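Local atomic coordinates of secretory pathway GDP dissociation inhibitor (Saccharomyces cerevisiae, PDB entry 2BCG), a protein that keeps Rab GTPases such as Sec4 in their GDP-bound state by blocking nucleotide release, and extracts GDP-bound Ypt7 from vacuolar membranes. Residues 171-183 with 207-219. Numbering follows the deposited sequence. Where two conformers were deposited one is given.
Sequences LDLDKNTMDEVYY and YLQQPARPSFERI
Met178 and Ala212 pack where helix 178-184 and helix 212-229 come together, a worked example of two helices docked partly through backbone bonds. Four such bonds stitch the two segments together: Arg213 N to Leu173 O, Ala212 N to Asn176 O, Met178 N to Gln210 O and Asp179 N to Leu208 O. Thr177 and Pro211 form a single beta bridge, and Thr177 joins Glu180 in a capping box.

Behind the stitched backbones the packing is tight. Met178 CG lies anti to the backbone N (chi1 -160°), and the chain bends at chi2, which lays SD 3.7 Å from Ser215 CB and brings CE tip to tip with Ile219 CD1. Val181 CG2 presses on Ala212 CB at 3.6 Å. On one flank Leu173 CD1 sits over a face of the Phe216 ring, 3.9 Å from its centroid, a CH-pi contact; on the other, Tyr182 and Tyr207 cross at about a right angle and share a 2.9 Å hydrogen bond between their OH atoms.

The solvent side is polar and looser. Arg213 grips Asp174 side-on, NH2 to OD2 at 2.6 Å and NE to OD1 at 3.3 Å, but the carboxylate and guanidinium planes are turned 48° apart, and Leu173 CB covers one guanidinium face; Arg213 NH1 salt-bridges Glu162. Gln209 NE2 makes only a weak bond to Asp179 OD1, while Gln209 OE1 and Thr177 OG1 share a water; Lys192 holds Asp179 OD2 in a salt bridge.

The axes of segments 178-183 and 212-219 make an angle of 65°, with Trp156 of helix 144-159 touching Leu173, Val181 and Phe216, and Ile195 of helix 189-199 meeting Tyr182 and Ile219, the side chain of Ile219 about 6 Å from a bound geranylgeranyl group in this helical region.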
loop_
_atom_site.group_PDB
_atom_site.type_symbol
_atom_site.label_atom_id
_atom_site.label_comp_id
_atom_site.label_asym_id
_atom_site.label_seq_id
_atom_site.Cartn_x
_atom_site.Cartn_y
_atom_site.Cartn_z
ATOM N N LEU A 171 -21.030 34.819 -1.374
ATOM C CA LEU A 171 -20.252 34.133 -0.358
ATOM C C LEU A 171 -18.758 34.238 -0.639
ATOM O O LEU A 171 -18.323 34.219 -1.798
ATOM C CB LEU A 171 -20.682 32.662 -0.259
ATOM C CG LEU A 171 -22.078 32.412 0.319
ATOM C CD1 LEU A 171 -22.477 30.965 0.051
ATOM C CD2 LEU A 171 -22.117 32.710 1.804
ATOM N N ASP A 172 -17.991 34.358 0.434
ATOM C CA ASP A 172 -16.546 34.361 0.341
ATOM C C ASP A 172 -15.949 33.206 1.157
ATOM O O ASP A 172 -16.046 33.185 2.393
ATOM C CB ASP A 172 -15.987 35.705 0.807
ATOM C CG ASP A 172 -14.507 35.843 0.524
ATOM O OD1 ASP A 172 -14.157 36.710 -0.312
ATOM O OD2 ASP A 172 -13.697 35.095 1.134
ATOM N N LEU A 173 -15.299 32.276 0.461
ATOM C CA LEU A 173 -14.809 31.043 1.094
ATOM C C LEU A 173 -13.777 31.261 2.190
ATOM O O LEU A 173 -13.584 30.397 3.050
ATOM C CB LEU A 173 -14.314 30.029 0.041
ATOM C CG LEU A 173 -15.328 29.551 -1.008
ATOM C CD1 LEU A 173 -14.686 28.496 -1.884
ATOM C CD2 LEU A 173 -16.615 29.011 -0.376
ATOM N N ASP A 174 -13.129 32.428 2.183
ATOM C CA ASP A 174 -12.133 32.746 3.195
ATOM C C ASP A 174 -12.710 33.596 4.328
ATOM O O ASP A 174 -12.314 33.451 5.479
ATOM C CB ASP A 174 -10.940 33.467 2.552
ATOM C CG ASP A 174 -10.230 32.612 1.513
ATOM O OD1 ASP A 174 -9.737 31.515 1.888
ATOM O OD2 ASP A 174 -10.159 33.051 0.337
ATOM N N LYS A 175 -13.651 34.472 3.998
ATOM C CA LYS A 175 -14.218 35.400 4.981
ATOM C C LYS A 175 -15.467 34.870 5.686
ATOM O O LYS A 175 -15.788 35.284 6.801
ATOM C CB LYS A 175 -14.511 36.755 4.323
ATOM C CG LYS A 175 -13.258 37.495 3.842
ATOM C CD LYS A 175 -13.652 38.744 3.076
ATOM C CE LYS A 175 -12.473 39.373 2.349
ATOM N NZ LYS A 175 -11.613 40.225 3.239
ATOM N N ASN A 176 -16.181 33.967 5.028
ATOM C CA ASN A 176 -17.381 33.371 5.617
ATOM C C ASN A 176 -17.013 32.044 6.283
ATOM O O ASN A 176 -16.183 31.316 5.754
ATOM C CB ASN A 176 -18.435 33.123 4.542
ATOM C CG ASN A 176 -19.159 34.395 4.090
ATOM O OD1 ASN A 176 -19.184 34.714 2.890
ATOM N ND2 ASN A 176 -19.800 35.087 5.031
ATOM N N THR A 177 -17.611 31.765 7.443
ATOM C CA THR A 177 -17.498 30.455 8.107
ATOM C C THR A 177 -18.416 29.452 7.395
ATOM O O THR A 177 -19.310 29.830 6.616
ATOM C CB THR A 177 -17.915 30.514 9.602
ATOM O OG1 THR A 177 -19.331 30.720 9.688
ATOM C CG2 THR A 177 -17.191 31.640 10.358
ATOM N N MET A 178 -18.201 28.163 7.655
ATOM C CA MET A 178 -19.057 27.163 7.055
ATOM C C MET A 178 -20.495 27.300 7.556
ATOM O O MET A 178 -21.414 27.093 6.784
ATOM C CB MET A 178 -18.508 25.746 7.269
ATOM C CG MET A 178 -19.075 24.757 6.272
ATOM S SD MET A 178 -18.944 25.218 4.526
ATOM C CE MET A 178 -20.117 24.111 3.765
ATOM N N ASP A 179 -20.684 27.664 8.823
ATOM C CA ASP A 179 -22.041 27.904 9.349
ATOM C C ASP A 179 -22.777 29.008 8.569
ATOM O O ASP A 179 -23.968 28.888 8.296
ATOM C CB ASP A 179 -22.003 28.272 10.828
ATOM C CG ASP A 179 -23.046 27.526 11.642
ATOM O OD1 ASP A 179 -22.978 27.610 12.898
ATOM O OD2 ASP A 179 -23.905 26.841 11.045
ATOM N N GLU A 180 -22.046 30.068 8.205
ATOM C CA GLU A 180 -22.607 31.143 7.395
ATOM C C GLU A 180 -22.955 30.686 5.995
ATOM O O GLU A 180 -23.962 31.103 5.432
ATOM C CB GLU A 180 -21.658 32.344 7.346
ATOM C CG GLU A 180 -21.523 33.046 8.688
ATOM C CD GLU A 180 -20.522 34.187 8.649
ATOM O OE1 GLU A 180 -19.605 34.162 7.796
ATOM O OE2 GLU A 180 -20.659 35.105 9.481
ATOM N N VAL A 181 -22.155 29.778 5.433
ATOM C CA VAL A 181 -22.480 29.199 4.147
ATOM C C VAL A 181 -23.788 28.377 4.246
ATOM O O VAL A 181 -24.659 28.467 3.375
ATOM C CB VAL A 181 -21.294 28.321 3.591
ATOM C CG1 VAL A 181 -21.744 27.484 2.417
ATOM C CG2 VAL A 181 -20.099 29.190 3.194
ATOM N N TYR A 182 -23.926 27.606 5.332
ATOM C CA TYR A 182 -25.119 26.796 5.553
ATOM C C TYR A 182 -26.349 27.715 5.654
ATOM O O TYR A 182 -27.403 27.422 5.069
ATOM C CB TYR A 182 -24.967 25.956 6.830
ATOM C CG TYR A 182 -24.041 24.715 6.771
ATOM C CD1 TYR A 182 -23.316 24.331 7.899
ATOM C CD2 TYR A 182 -23.922 23.939 5.609
ATOM C CE1 TYR A 182 -22.509 23.163 7.901
ATOM C CE2 TYR A 182 -23.099 22.757 5.586
ATOM C CZ TYR A 182 -22.404 22.400 6.746
ATOM O OH TYR A 182 -21.603 21.254 6.722
ATOM N N TYR A 183 -26.166 28.844 6.344
ATOM C CA TYR A 183 -27.245 29.831 6.547
ATOM C C TYR A 183 -27.760 30.398 5.233
ATOM O O TYR A 183 -28.977 30.514 5.058
ATOM C CB TYR A 183 -26.762 30.965 7.443
ATOM C CG TYR A 183 -27.876 31.796 8.058
ATOM C CD1 TYR A 183 -28.578 31.335 9.174
ATOM C CD2 TYR A 183 -28.163 33.072 7.569
ATOM C CE1 TYR A 183 -29.589 32.122 9.780
ATOM C CE2 TYR A 183 -29.165 33.853 8.147
ATOM C CZ TYR A 183 -29.864 33.373 9.245
ATOM O OH TYR A 183 -30.848 34.151 9.843
ATOM N N TYR A 207 -15.261 22.694 12.541
ATOM C CA TYR A 207 -15.295 23.344 11.209
ATOM C C TYR A 207 -16.401 24.403 11.036
ATOM O O TYR A 207 -16.293 25.274 10.164
ATOM C CB TYR A 207 -15.447 22.300 10.103
ATOM C CG TYR A 207 -16.879 21.820 9.941
ATOM C CD1 TYR A 207 -17.423 20.833 10.793
ATOM C CD2 TYR A 207 -17.696 22.367 8.947
ATOM C CE1 TYR A 207 -18.756 20.394 10.642
ATOM C CE2 TYR A 207 -19.022 21.951 8.784
ATOM C CZ TYR A 207 -19.549 20.983 9.639
ATOM O OH TYR A 207 -20.850 20.577 9.464
ATOM N N LEU A 208 -17.462 24.305 11.835
ATOM C CA LEU A 208 -18.600 25.216 11.715
ATOM C C LEU A 208 -18.197 26.687 11.899
ATOM O O LEU A 208 -18.770 27.580 11.263
ATOM C CB LEU A 208 -19.682 24.853 12.721
ATOM C CG LEU A 208 -20.538 23.594 12.501
ATOM C CD1 LEU A 208 -21.441 23.434 13.715
ATOM C CD2 LEU A 208 -21.368 23.679 11.228
ATOM N N GLN A 209 -17.208 26.918 12.753
ATOM C CA GLN A 209 -16.795 28.278 13.090
ATOM C C GLN A 209 -15.462 28.654 12.443
ATOM O O GLN A 209 -14.846 29.653 12.806
ATOM C CB GLN A 209 -16.786 28.478 14.611
ATOM C CG GLN A 209 -18.116 28.132 15.308
ATOM C CD GLN A 209 -19.334 28.858 14.719
ATOM O OE1 GLN A 209 -19.220 29.952 14.157
ATOM N NE2 GLN A 209 -20.511 28.243 14.849
ATOM N N GLN A 210 -15.037 27.862 11.459
ATOM C CA GLN A 210 -13.793 28.102 10.728
ATOM C C GLN A 210 -14.129 28.528 9.292
ATOM O O GLN A 210 -15.239 28.244 8.824
ATOM C CB GLN A 210 -12.928 26.837 10.720
ATOM C CG GLN A 210 -12.213 26.580 12.034
ATOM C CD GLN A 210 -11.649 25.181 12.150
ATOM O OE1 GLN A 210 -11.632 24.411 11.185
ATOM N NE2 GLN A 210 -11.181 24.841 13.343
ATOM N N PRO A 211 -13.193 29.232 8.595
ATOM C CA PRO A 211 -13.372 29.583 7.188
ATOM C C PRO A 211 -13.907 28.424 6.343
ATOM O O PRO A 211 -13.500 27.275 6.536
ATOM C CB PRO A 211 -11.955 29.936 6.733
ATOM C CG PRO A 211 -11.337 30.511 7.944
ATOM C CD PRO A 211 -11.919 29.767 9.119
ATOM N N ALA A 212 -14.812 28.736 5.429
ATOM C CA ALA A 212 -15.507 27.732 4.637
ATOM C C ALA A 212 -14.613 26.943 3.675
ATOM O O ALA A 212 -14.899 25.777 3.375
ATOM C CB ALA A 212 -16.645 28.386 3.872
ATOM N N ARG A 213 -13.535 27.577 3.202
ATOM C CA ARG A 213 -12.707 27.035 2.116
ATOM C C ARG A 213 -12.360 25.527 2.236
ATOM O O ARG A 213 -12.638 24.777 1.289
ATOM C CB ARG A 213 -11.431 27.893 1.930
ATOM C CG ARG A 213 -10.346 27.270 1.033
ATOM C CD ARG A 213 -10.364 27.824 -0.388
ATOM N NE ARG A 213 -10.221 29.280 -0.464
ATOM C CZ ARG A 213 -10.594 29.987 -1.524
ATOM N NH1 ARG A 213 -11.091 29.362 -2.584
ATOM N NH2 ARG A 213 -10.465 31.307 -1.539
ATOM N N PRO A 214 -11.724 25.099 3.362
ATOM C CA PRO A 214 -11.366 23.669 3.555
ATOM C C PRO A 214 -12.566 22.735 3.508
ATOM O O PRO A 214 -12.472 21.672 2.920
ATOM C CB PRO A 214 -10.737 23.616 4.947
ATOM C CG PRO A 214 -11.010 24.944 5.566
ATOM C CD PRO A 214 -11.271 25.929 4.489
ATOM N N SER A 215 -13.672 23.127 4.139
ATOM C CA SER A 215 -14.923 22.362 4.023
ATOM C C SER A 215 -15.431 22.295 2.578
ATOM O O SER A 215 -15.845 21.229 2.120
ATOM C CB SER A 215 -16.019 22.930 4.950
ATOM O OG SER A 215 -15.636 22.868 6.309
ATOM N N PHE A 216 -15.407 23.427 1.864
ATOM C CA PHE A 216 -15.823 23.478 0.468
ATOM C C PHE A 216 -15.006 22.486 -0.366
ATOM O O PHE A 216 -15.557 21.699 -1.149
ATOM C CB PHE A 216 -15.637 24.906 -0.098
ATOM C CG PHE A 216 -16.085 25.053 -1.531
ATOM C CD1 PHE A 216 -15.210 24.773 -2.586
ATOM C CD2 PHE A 216 -17.385 25.473 -1.831
ATOM C CE1 PHE A 216 -15.637 24.897 -3.913
ATOM C CE2 PHE A 216 -17.812 25.600 -3.159
ATOM C CZ PHE A 216 -16.940 25.309 -4.193
ATOM N N GLU A 217 -13.683 22.567 -0.218
ATOM C CA GLU A 217 -12.795 21.647 -0.935
ATOM C C GLU A 217 -13.019 20.169 -0.574
ATOM O O GLU A 217 -13.005 19.325 -1.472
ATOM C CB GLU A 217 -11.313 22.066 -0.850
ATOM C CG GLU A 217 -10.631 21.986 0.523
ATOM C CD GLU A 217 -9.283 22.752 0.611
ATOM O OE1 GLU A 217 -8.818 23.304 -0.409
ATOM O OE2 GLU A 217 -8.670 22.780 1.708
ATOM N N ARG A 218 -13.227 19.855 0.712
ATOM C CA ARG A 218 -13.514 18.462 1.130
ATOM C C ARG A 218 -14.830 17.946 0.530
ATOM O O ARG A 218 -14.896 16.805 0.080
ATOM C CB ARG A 218 -13.539 18.299 2.654
ATOM C CG ARG A 218 -12.203 18.414 3.413
ATOM C CD ARG A 218 -12.541 18.312 4.891
ATOM N NE ARG A 218 -11.407 18.192 5.794
ATOM C CZ ARG A 218 -11.272 17.268 6.745
ATOM N NH1 ARG A 218 -12.218 16.349 6.955
ATOM N NH2 ARG A 218 -10.183 17.271 7.508
ATOM N N ILE A 219 -15.876 18.777 0.528
ATOM C CA ILE A 219 -17.148 18.400 -0.051
ATOM C C ILE A 219 -17.038 18.213 -1.562
ATOM O O ILE A 219 -17.544 17.243 -2.119
ATOM C CB ILE A 219 -18.240 19.453 0.302
ATOM C CG1 ILE A 219 -18.438 19.499 1.825
ATOM C CG2 ILE A 219 -19.547 19.146 -0.450
ATOM C CD1 ILE A 219 -19.100 20.789 2.305
HETATM O O HOH W 1 -20.140 31.378 12.142
#